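Local structure of 3-chlorocatechol 1,2-dioxygenase (Rhodococcus opacus, 2BOY) at residues L103-E108 with G155-R160; L230-I235 with F243-K248. The protein probably catalyses the iron(III)-dependent intradiol ring cleavage of catechols such as 3-chlorocatechol, in the breakdown of chlorinated aromatic compounds. All blocks are in the same frame, centred on the assembly; numbering follows the deposited sequence.

Overall arrangement
Both contacts belong to one curled mixed beta sheet of the intradiol dioxygenase fold, and their centres lie about 10 Å apart. Along the chain they come in series: contact 1 pairs strand 102-110 with strand 156-162, and contact 2 follows as the hairpin of strands 229-236 and 241-250. In space they share a border, because strands 102-110 and 241-250 run parallel as neighbours, with probable hydrogen bonds from I104 N to F243 O (2.8 Å) and from R106 N to T245 O (2.9 Å). F105 packs on T245 and Y247 across that border. The four strands thus form one continuous stretch of the barrel wall, with H191 and H193 of the iron site on strand 187-197 of the same sheet.

Contact 1: residues L103-E108 with G155-R160; sequences LIFRGE and GRFTLR
G155 O accepts a CA-H...O contact from E108 CA at 3.1 Å. R156 then lays one face of its guanidinium against the E108 carboxylate, the planes only 24° apart. E108 OE2 sits 3.5 Å from R156 NH2 but well out of the guanidinium plane, so this salt bridge rests on charge alone. A water bonded to G107 O lies at the guanidinium's edge and receives a weak bond from R156 NH1. F157 pairs with G107 through two hydrogen bonds, G107 N to F157 O (2.9 Å) and F157 N to G107 O (3.1 Å), the latter donor above the carbonyl plane. F157 CG lies between backbone N and carbonyl carbon (chi1 62°), which swings the ring over G107: with no side chain there, G107 CA stands 3.8 Å from the ring centroid, a CH-pi contact over its face. The F105 and F157 rings meet rim to rim, planes nearly parallel at 7°, with F105 CD1 3.7 Å from F157 CE1. On the other face of the sheet, T158 CG2 touches I104 CG2 (3.8 Å). L159 and F105 exchange two 2.8 Å hydrogen bonds, N to O each way, while CB and CG of R160 receive I104 CD1. F157 and L159 also reach L122 and M124 of strand 121-125: an antiparallel strand pair with its apolar face turned into the beta-barrel core of an intradiol dioxygenase.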
ATOM      1  N   LEU A 103      -0.570 -29.025  26.993  1.00 21.88           N
ATOM      2  CA  LEU A 103       0.679 -29.229  26.304  1.00 19.47           C
ATOM      3  C   LEU A 103       1.809 -29.010  27.294  1.00 19.69           C
ATOM      4  O   LEU A 103       1.852 -27.942  27.951  1.00 19.79           O
ATOM      5  CB  LEU A 103       0.841 -28.212  25.141  1.00 18.91           C
ATOM      6  CG  LEU A 103       2.203 -28.311  24.425  1.00 19.46           C
ATOM      7  CD1 LEU A 103       2.404 -29.691  23.754  1.00 19.41           C
ATOM      8  CD2 LEU A 103       2.396 -27.150  23.402  1.00 18.78           C
ATOM      9  N   ILE A 104       2.730 -29.967  27.375  1.00 18.80           N
ATOM     10  CA  ILE A 104       3.947 -29.788  28.187  1.00 18.76           C
ATOM     11  C   ILE A 104       5.083 -29.613  27.223  1.00 18.80           C
ATOM     12  O   ILE A 104       5.384 -30.513  26.399  1.00 18.96           O
ATOM     13  CB  ILE A 104       4.200 -30.961  29.161  1.00 19.84           C
ATOM     14  CG1 ILE A 104       2.947 -31.229  30.030  1.00 19.21           C
ATOM     15  CG2 ILE A 104       5.452 -30.717  29.986  1.00 20.23           C
ATOM     16  CD1 ILE A 104       2.447 -30.033  30.865  1.00 21.12           C
ATOM     17  N   PHE A 105       5.723 -28.445  27.316  1.00 18.29           N
ATOM     18  CA  PHE A 105       6.779 -28.079  26.360  1.00 17.69           C
ATOM     19  C   PHE A 105       8.131 -28.092  27.085  1.00 17.92           C
ATOM     20  O   PHE A 105       8.295 -27.393  28.089  1.00 18.45           O
ATOM     21  CB  PHE A 105       6.471 -26.712  25.715  1.00 17.28           C
ATOM     22  CG  PHE A 105       7.506 -26.269  24.701  1.00 16.81           C
ATOM     23  CD1 PHE A 105       8.771 -25.857  25.116  1.00 19.78           C
ATOM     24  CD2 PHE A 105       7.205 -26.262  23.336  1.00 17.87           C
ATOM     25  CE1 PHE A 105       9.767 -25.451  24.191  1.00 16.96           C
ATOM     26  CE2 PHE A 105       8.166 -25.826  22.382  1.00 17.15           C
ATOM     27  CZ  PHE A 105       9.473 -25.448  22.835  1.00 17.68           C
ATOM     28  N   ARG A 106       9.048 -28.957  26.644  1.00 16.16           N
ATOM     29  CA  ARG A 106      10.367 -29.066  27.272  1.00 17.19           C
ATOM     30  C   ARG A 106      11.351 -28.367  26.350  1.00 16.66           C
ATOM     31  O   ARG A 106      11.615 -28.838  25.219  1.00 16.94           O
ATOM     32  CB  ARG A 106      10.752 -30.551  27.447  1.00 17.65           C
ATOM     33  CG  ARG A 106       9.780 -31.304  28.361  1.00 19.18           C
ATOM     34  CD  ARG A 106      10.073 -32.826  28.510  1.00 28.96           C
ATOM     35  NE  ARG A 106       8.972 -33.523  29.229  1.00 29.87           N
ATOM     36  CZ  ARG A 106       8.721 -33.331  30.511  1.00 29.25           C
ATOM     37  NH1 ARG A 106       9.501 -32.487  31.168  1.00 30.27           N
ATOM     38  NH2 ARG A 106       7.729 -33.985  31.135  1.00 25.75           N
ATOM     39  N   GLY A 107      11.888 -27.231  26.818  1.00 18.70           N
ATOM     40  CA  GLY A 107      12.807 -26.426  26.031  1.00 16.50           C
ATOM     41  C   GLY A 107      14.251 -26.570  26.481  1.00 18.37           C
ATOM     42  O   GLY A 107      14.539 -26.880  27.650  1.00 17.80           O
ATOM     43  N   GLU A 108      15.165 -26.353  25.542  1.00 18.04           N
ATOM     44  CA  GLU A 108      16.578 -26.263  25.867  1.00 19.12           C
ATOM     45  C   GLU A 108      17.129 -25.167  24.950  1.00 18.98           C
ATOM     46  O   GLU A 108      16.711 -25.047  23.767  1.00 18.89           O
ATOM     47  CB  GLU A 108      17.306 -27.614  25.598  1.00 21.30           C
ATOM     48  CG  GLU A 108      18.791 -27.612  26.048  1.00 25.15           C
ATOM     49  CD  GLU A 108      19.579 -28.853  25.629  1.00 32.17           C
ATOM     50  OE1 GLU A 108      19.252 -29.455  24.573  1.00 34.09           O
ATOM     51  OE2 GLU A 108      20.564 -29.188  26.337  1.00 34.10           O
ATOM     52  N   GLY A 155      20.296 -24.874  30.973  1.00 20.57           N
ATOM     53  CA  GLY A 155      19.800 -24.346  29.699  1.00 19.78           C
ATOM     54  C   GLY A 155      18.385 -24.826  29.372  1.00 19.38           C
ATOM     55  O   GLY A 155      17.949 -24.720  28.216  1.00 19.27           O
ATOM     56  N   ARG A 156      17.669 -25.312  30.389  1.00 17.28           N
ATOM     57  CA  ARG A 156      16.388 -25.980  30.201  1.00 18.20           C
ATOM     58  C   ARG A 156      15.228 -25.269  30.886  1.00 18.02           C
ATOM     59  O   ARG A 156      15.398 -24.485  31.823  1.00 17.95           O
ATOM     60  CB  ARG A 156      16.461 -27.423  30.722  1.00 17.47           C
ATOM     61  CG  ARG A 156      17.332 -28.339  29.872  1.00 22.42           C
ATOM     62  CD  ARG A 156      17.365 -29.809  30.365  1.00 27.43           C
ATOM     63  NE  ARG A 156      18.275 -30.620  29.549  1.00 34.94           N
ATOM     64  CZ  ARG A 156      17.943 -31.184  28.368  1.00 38.30           C
ATOM     65  NH1 ARG A 156      16.718 -31.063  27.864  1.00 38.44           N
ATOM     66  NH2 ARG A 156      18.839 -31.889  27.692  1.00 41.26           N
ATOM     67  N   PHE A 157      14.026 -25.586  30.422  1.00 17.78           N
ATOM     68  CA  PHE A 157      12.813 -25.172  31.136  1.00 17.49           C
ATOM     69  C   PHE A 157      11.719 -26.138  30.702  1.00 17.90           C
ATOM     70  O   PHE A 157      11.816 -26.814  29.652  1.00 17.49           O
ATOM     71  CB  PHE A 157      12.396 -23.705  30.791  1.00 17.64           C
ATOM     72  CG  PHE A 157      12.062 -23.490  29.323  1.00 17.45           C
ATOM     73  CD1 PHE A 157      10.783 -23.761  28.833  1.00 18.55           C
ATOM     74  CD2 PHE A 157      13.028 -23.053  28.432  1.00 18.60           C
ATOM     75  CE1 PHE A 157      10.475 -23.568  27.489  1.00 17.21           C
ATOM     76  CE2 PHE A 157      12.742 -22.860  27.069  1.00 16.70           C
ATOM     77  CZ  PHE A 157      11.458 -23.092  26.598  1.00 20.61           C
ATOM     78  N   THR A 158      10.666 -26.184  31.514  1.00 18.36           N
ATOM     79  CA  THR A 158       9.480 -26.961  31.202  1.00 18.93           C
ATOM     80  C   THR A 158       8.363 -25.970  31.303  1.00 19.84           C
ATOM     81  O   THR A 158       8.296 -25.213  32.290  1.00 19.99           O
ATOM     82  CB  THR A 158       9.294 -28.067  32.275  1.00 20.53           C
ATOM     83  OG1 THR A 158      10.332 -29.058  32.125  1.00 21.21           O
ATOM     84  CG2 THR A 158       8.005 -28.848  32.037  1.00 21.76           C
ATOM     85  N   LEU A 159       7.484 -25.959  30.303  1.00 18.71           N
ATOM     86  CA  LEU A 159       6.403 -24.966  30.262  1.00 19.16           C
ATOM     87  C   LEU A 159       5.075 -25.681  30.052  1.00 19.98           C
ATOM     88  O   LEU A 159       4.958 -26.505  29.128  1.00 20.03           O
ATOM     89  CB  LEU A 159       6.673 -23.942  29.138  1.00 17.43           C
ATOM     90  CG  LEU A 159       5.589 -22.860  28.862  1.00 18.41           C
ATOM     91  CD1 LEU A 159       5.415 -21.970  30.073  1.00 18.38           C
ATOM     92  CD2 LEU A 159       5.945 -22.031  27.633  1.00 18.37           C
ATOM     93  N   ARG A 160       4.087 -25.377  30.907  1.00 19.34           N
ATOM     94  CA  ARG A 160       2.746 -25.910  30.712  1.00 20.34           C
ATOM     95  C   ARG A 160       1.821 -24.889  30.027  1.00 20.64           C
ATOM     96  O   ARG A 160       1.706 -23.735  30.445  1.00 21.14           O
ATOM     97  CB  ARG A 160       2.123 -26.346  32.046  1.00 20.84           C
ATOM     98  CG  ARG A 160       0.683 -26.806  31.922  1.00 24.83           C
ATOM     99  CD  ARG A 160       0.082 -27.447  33.190  1.00 33.66           C
ATOM    100  NE  ARG A 160      -1.290 -26.953  33.402  1.00 41.76           N
ATOM    101  CZ  ARG A 160      -1.711 -26.326  34.513  1.00 47.08           C
ATOM    102  NH1 ARG A 160      -0.883 -26.141  35.536  1.00 49.46           N
ATOM    103  NH2 ARG A 160      -2.971 -25.891  34.616  1.00 47.07           N
TER
HETATM  104  O   HOH W   1      13.990 -29.284  28.731  1.00 22.09           O

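Contact 2: residues L230-I235 with F243-K248; sequences LSLDKI and FETSYK
The backbones of L230-I235 and F243-K248 run antiparallel, the short strand axes at 139°, and are joined by two 2.9 Å hydrogen bonds: D233 N to E244 O, nearly straight, and E244 N to D233 O. Toward L230 the regular pairing stops, and the T245 side chain takes over. Its OG1, anti to the backbone N (chi1 -167°), donates to S231 O at 2.7 Å from 40° above the carbonyl plane, and a water joins T245 OG1 to S231 N and S246 O. Replacing T245 by an alanine is likely to leave S231 O and that water without their hydroxyl partner and to open a gap beside L230 CD1, which now rests 3.9 Å from T245 CG2. L230 also sends CD2 to Y247 CD1 (3.7 Å), the side chains crossing at about a right angle. L232 spreads over two neighbours, CG against F243 CB and CD1 against T245 CB. The aliphatic start of K234 passes the F243 ring, K234 CG 3.8 Å from F243 CE1, before its ammonium pairs with E236. On the face of D233 and E244, opposite K234 and F243, a water donates to D233 OD2 and E244 OE1, bridging carboxylate oxygens 5.1 Å apart. This is a beta hairpin whose regular pairing gives way to side-chain and water-mediated bonds at S231, continuing the barrel wall of the intradiol dioxygenase fold.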
ATOM      1  N   LEU A 230       7.007 -29.294  15.218  1.00 19.23           N
ATOM      2  CA  LEU A 230       7.167 -30.091  16.428  1.00 21.05           C
ATOM      3  C   LEU A 230       6.401 -31.391  16.297  1.00 22.18           C
ATOM      4  O   LEU A 230       5.363 -31.422  15.632  1.00 22.25           O
ATOM      5  CB  LEU A 230       6.567 -29.362  17.624  1.00 20.12           C
ATOM      6  CG  LEU A 230       7.153 -28.000  18.011  1.00 21.74           C
ATOM      7  CD1 LEU A 230       6.298 -27.370  19.115  1.00 23.28           C
ATOM      8  CD2 LEU A 230       8.614 -28.105  18.451  1.00 22.22           C
ATOM      9  N   SER A 231       6.919 -32.435  16.935  1.00 23.21           N
ATOM     10  CA  SER A 231       6.183 -33.691  17.113  1.00 24.77           C
ATOM     11  C   SER A 231       5.615 -33.743  18.520  1.00 24.60           C
ATOM     12  O   SER A 231       6.275 -33.368  19.482  1.00 24.83           O
ATOM     13  CB  SER A 231       7.104 -34.886  16.879  1.00 24.73           C
ATOM     14  OG  SER A 231       8.166 -34.889  17.810  1.00 30.53           O
ATOM     15  N   LEU A 232       4.388 -34.220  18.625  1.00 25.06           N
ATOM     16  CA  LEU A 232       3.659 -34.337  19.875  1.00 25.99           C
ATOM     17  C   LEU A 232       3.561 -35.811  20.284  1.00 27.16           C
ATOM     18  O   LEU A 232       3.233 -36.674  19.432  1.00 25.70           O
ATOM     19  CB  LEU A 232       2.243 -33.838  19.639  1.00 26.99           C
ATOM     20  CG  LEU A 232       1.781 -32.483  20.168  1.00 30.72           C
ATOM     21  CD1 LEU A 232       2.936 -31.508  20.401  1.00 31.35           C
ATOM     22  CD2 LEU A 232       0.655 -31.911  19.295  1.00 32.78           C
ATOM     23  N   ASP A 233       3.838 -36.092  21.557  1.00 26.51           N
ATOM     24  CA  ASP A 233       3.585 -37.419  22.126  1.00 28.96           C
ATOM     25  C   ASP A 233       2.371 -37.357  23.033  1.00 29.66           C
ATOM     26  O   ASP A 233       2.267 -36.483  23.890  1.00 29.75           O
ATOM     27  CB  ASP A 233       4.799 -37.911  22.916  1.00 29.42           C
ATOM     28  CG  ASP A 233       6.007 -38.193  22.022  1.00 33.59           C
ATOM     29  OD1 ASP A 233       5.798 -38.473  20.815  1.00 35.47           O
ATOM     30  OD2 ASP A 233       7.193 -38.174  22.436  1.00 37.56           O
ATOM     31  N   LYS A 234       1.436 -38.275  22.839  1.00 30.19           N
ATOM     32  CA  LYS A 234       0.252 -38.318  23.684  1.00 32.66           C
ATOM     33  C   LYS A 234       0.565 -39.095  24.954  1.00 33.70           C
ATOM     34  O   LYS A 234       0.956 -40.258  24.889  1.00 33.27           O
ATOM     35  CB  LYS A 234      -0.902 -38.979  22.929  1.00 33.15           C
ATOM     36  CG  LYS A 234      -2.270 -38.721  23.528  1.00 35.82           C
ATOM     37  CD  LYS A 234      -3.358 -39.387  22.700  1.00 41.14           C
ATOM     38  CE  LYS A 234      -4.708 -39.186  23.352  1.00 43.50           C
ATOM     39  NZ  LYS A 234      -5.587 -40.406  23.233  1.00 48.89           N
ATOM     40  N   ILE A 235       0.388 -38.451  26.101  1.00 35.11           N
ATOM     41  CA  ILE A 235       0.639 -39.072  27.411  1.00 37.80           C
ATOM     42  C   ILE A 235      -0.671 -39.311  28.145  1.00 40.17           C
ATOM     43  O   ILE A 235      -1.383 -38.371  28.477  1.00 39.65           O
ATOM     44  CB  ILE A 235       1.553 -38.175  28.291  1.00 37.39           C
ATOM     45  CG1 ILE A 235       2.882 -37.814  27.590  1.00 38.20           C
ATOM     46  CG2 ILE A 235       1.742 -38.798  29.703  1.00 38.04           C
ATOM     47  CD1 ILE A 235       3.636 -38.974  26.944  1.00 38.21           C
ATOM     48  N   PHE A 243      -0.345 -33.772  25.952  1.00 25.03           N
ATOM     49  CA  PHE A 243       0.644 -33.865  24.898  1.00 23.57           C
ATOM     50  C   PHE A 243       1.928 -33.315  25.428  1.00 23.46           C
ATOM     51  O   PHE A 243       1.902 -32.387  26.246  1.00 23.47           O
ATOM     52  CB  PHE A 243       0.160 -33.112  23.667  1.00 23.26           C
ATOM     53  CG  PHE A 243      -1.058 -33.753  23.059  1.00 25.95           C
ATOM     54  CD1 PHE A 243      -0.922 -34.826  22.192  1.00 27.55           C
ATOM     55  CD2 PHE A 243      -2.331 -33.363  23.457  1.00 31.28           C
ATOM     56  CE1 PHE A 243      -2.072 -35.474  21.655  1.00 32.48           C
ATOM     57  CE2 PHE A 243      -3.482 -34.007  22.950  1.00 34.28           C
ATOM     58  CZ  PHE A 243      -3.348 -35.053  22.052  1.00 32.60           C
ATOM     59  N   GLU A 244       3.020 -33.880  24.954  1.00 22.79           N
ATOM     60  CA  GLU A 244       4.345 -33.406  25.312  1.00 23.53           C
ATOM     61  C   GLU A 244       5.186 -33.213  24.057  1.00 22.54           C
ATOM     62  O   GLU A 244       5.044 -33.946  23.064  1.00 21.63           O
ATOM     63  CB  GLU A 244       4.976 -34.408  26.267  1.00 24.00           C
ATOM     64  CG  GLU A 244       6.427 -34.191  26.566  1.00 30.59           C
ATOM     65  CD  GLU A 244       6.953 -35.340  27.422  1.00 36.94           C
ATOM     66  OE1 GLU A 244       7.890 -36.040  26.962  1.00 42.16           O
ATOM     67  OE2 GLU A 244       6.393 -35.563  28.525  1.00 38.47           O
ATOM     68  N   THR A 245       6.060 -32.212  24.100  1.00 21.07           N
ATOM     69  CA  THR A 245       6.955 -31.945  22.978  1.00 20.89           C
ATOM     70  C   THR A 245       8.271 -31.344  23.497  1.00 20.39           C
ATOM     71  O   THR A 245       8.330 -30.927  24.626  1.00 18.82           O
ATOM     72  CB  THR A 245       6.233 -31.045  21.947  1.00 20.68           C
ATOM     73  OG1 THR A 245       6.991 -31.029  20.725  1.00 22.27           O
ATOM     74  CG2 THR A 245       6.208 -29.563  22.388  1.00 19.96           C
ATOM     75  N   SER A 246       9.322 -31.353  22.672  1.00 20.80           N
ATOM     76  CA  SER A 246      10.659 -30.945  23.094  1.00 21.79           C
ATOM     77  C   SER A 246      11.191 -30.145  21.941  1.00 20.56           C
ATOM     78  O   SER A 246      10.902 -30.455  20.772  1.00 20.91           O
ATOM     79  CB  SER A 246      11.590 -32.156  23.279  1.00 21.40           C
ATOM     80  OG  SER A 246      11.146 -32.941  24.370  1.00 30.57           O
ATOM     81  N   TYR A 247      11.965 -29.124  22.255  1.00 20.07           N
ATOM     82  CA  TYR A 247      12.659 -28.359  21.222  1.00 19.52           C
ATOM     83  C   TYR A 247      13.962 -27.825  21.754  1.00 18.85           C
ATOM     84  O   TYR A 247      14.042 -27.415  22.908  1.00 19.24           O
ATOM     85  CB  TYR A 247      11.822 -27.171  20.706  1.00 18.79           C
ATOM     86  CG  TYR A 247      12.385 -26.563  19.436  1.00 18.84           C
ATOM     87  CD1 TYR A 247      12.191 -27.182  18.182  1.00 20.96           C
ATOM     88  CD2 TYR A 247      13.112 -25.386  19.490  1.00 19.79           C
ATOM     89  CE1 TYR A 247      12.744 -26.631  17.001  1.00 20.78           C
ATOM     90  CE2 TYR A 247      13.652 -24.823  18.365  1.00 20.33           C
ATOM     91  CZ  TYR A 247      13.471 -25.456  17.113  1.00 22.33           C
ATOM     92  OH  TYR A 247      14.006 -24.867  15.991  1.00 22.44           O
ATOM     93  N   LYS A 248      14.963 -27.781  20.887  1.00 18.15           N
ATOM     94  CA  LYS A 248      16.235 -27.196  21.257  1.00 18.77           C
ATOM     95  C   LYS A 248      16.528 -25.988  20.400  1.00 18.51           C
ATOM     96  O   LYS A 248      16.637 -26.119  19.154  1.00 18.13           O
ATOM     97  CB  LYS A 248      17.379 -28.215  21.072  1.00 20.50           C
ATOM     98  CG  LYS A 248      18.776 -27.621  21.319  1.00 20.87           C
ATOM     99  CD  LYS A 248      19.946 -28.631  21.066  1.00 27.87           C
ATOM    100  CE  LYS A 248      20.316 -28.729  19.560  1.00 35.02           C
ATOM    101  NZ  LYS A 248      21.065 -30.011  19.175  1.00 34.95           N
TER
HETATM  102  O   HOH W   2       9.380 -31.680  18.551  1.00 28.64           O
HETATM  103  O   HOH W   3       9.146 -33.848  20.494  1.00 32.33           O
HETATM  104  O   HOH W   4       7.322 -35.316  21.668  1.00 39.78           O
HETATM  105  O   HOH W   5       7.701 -38.084  25.100  1.00 48.37           O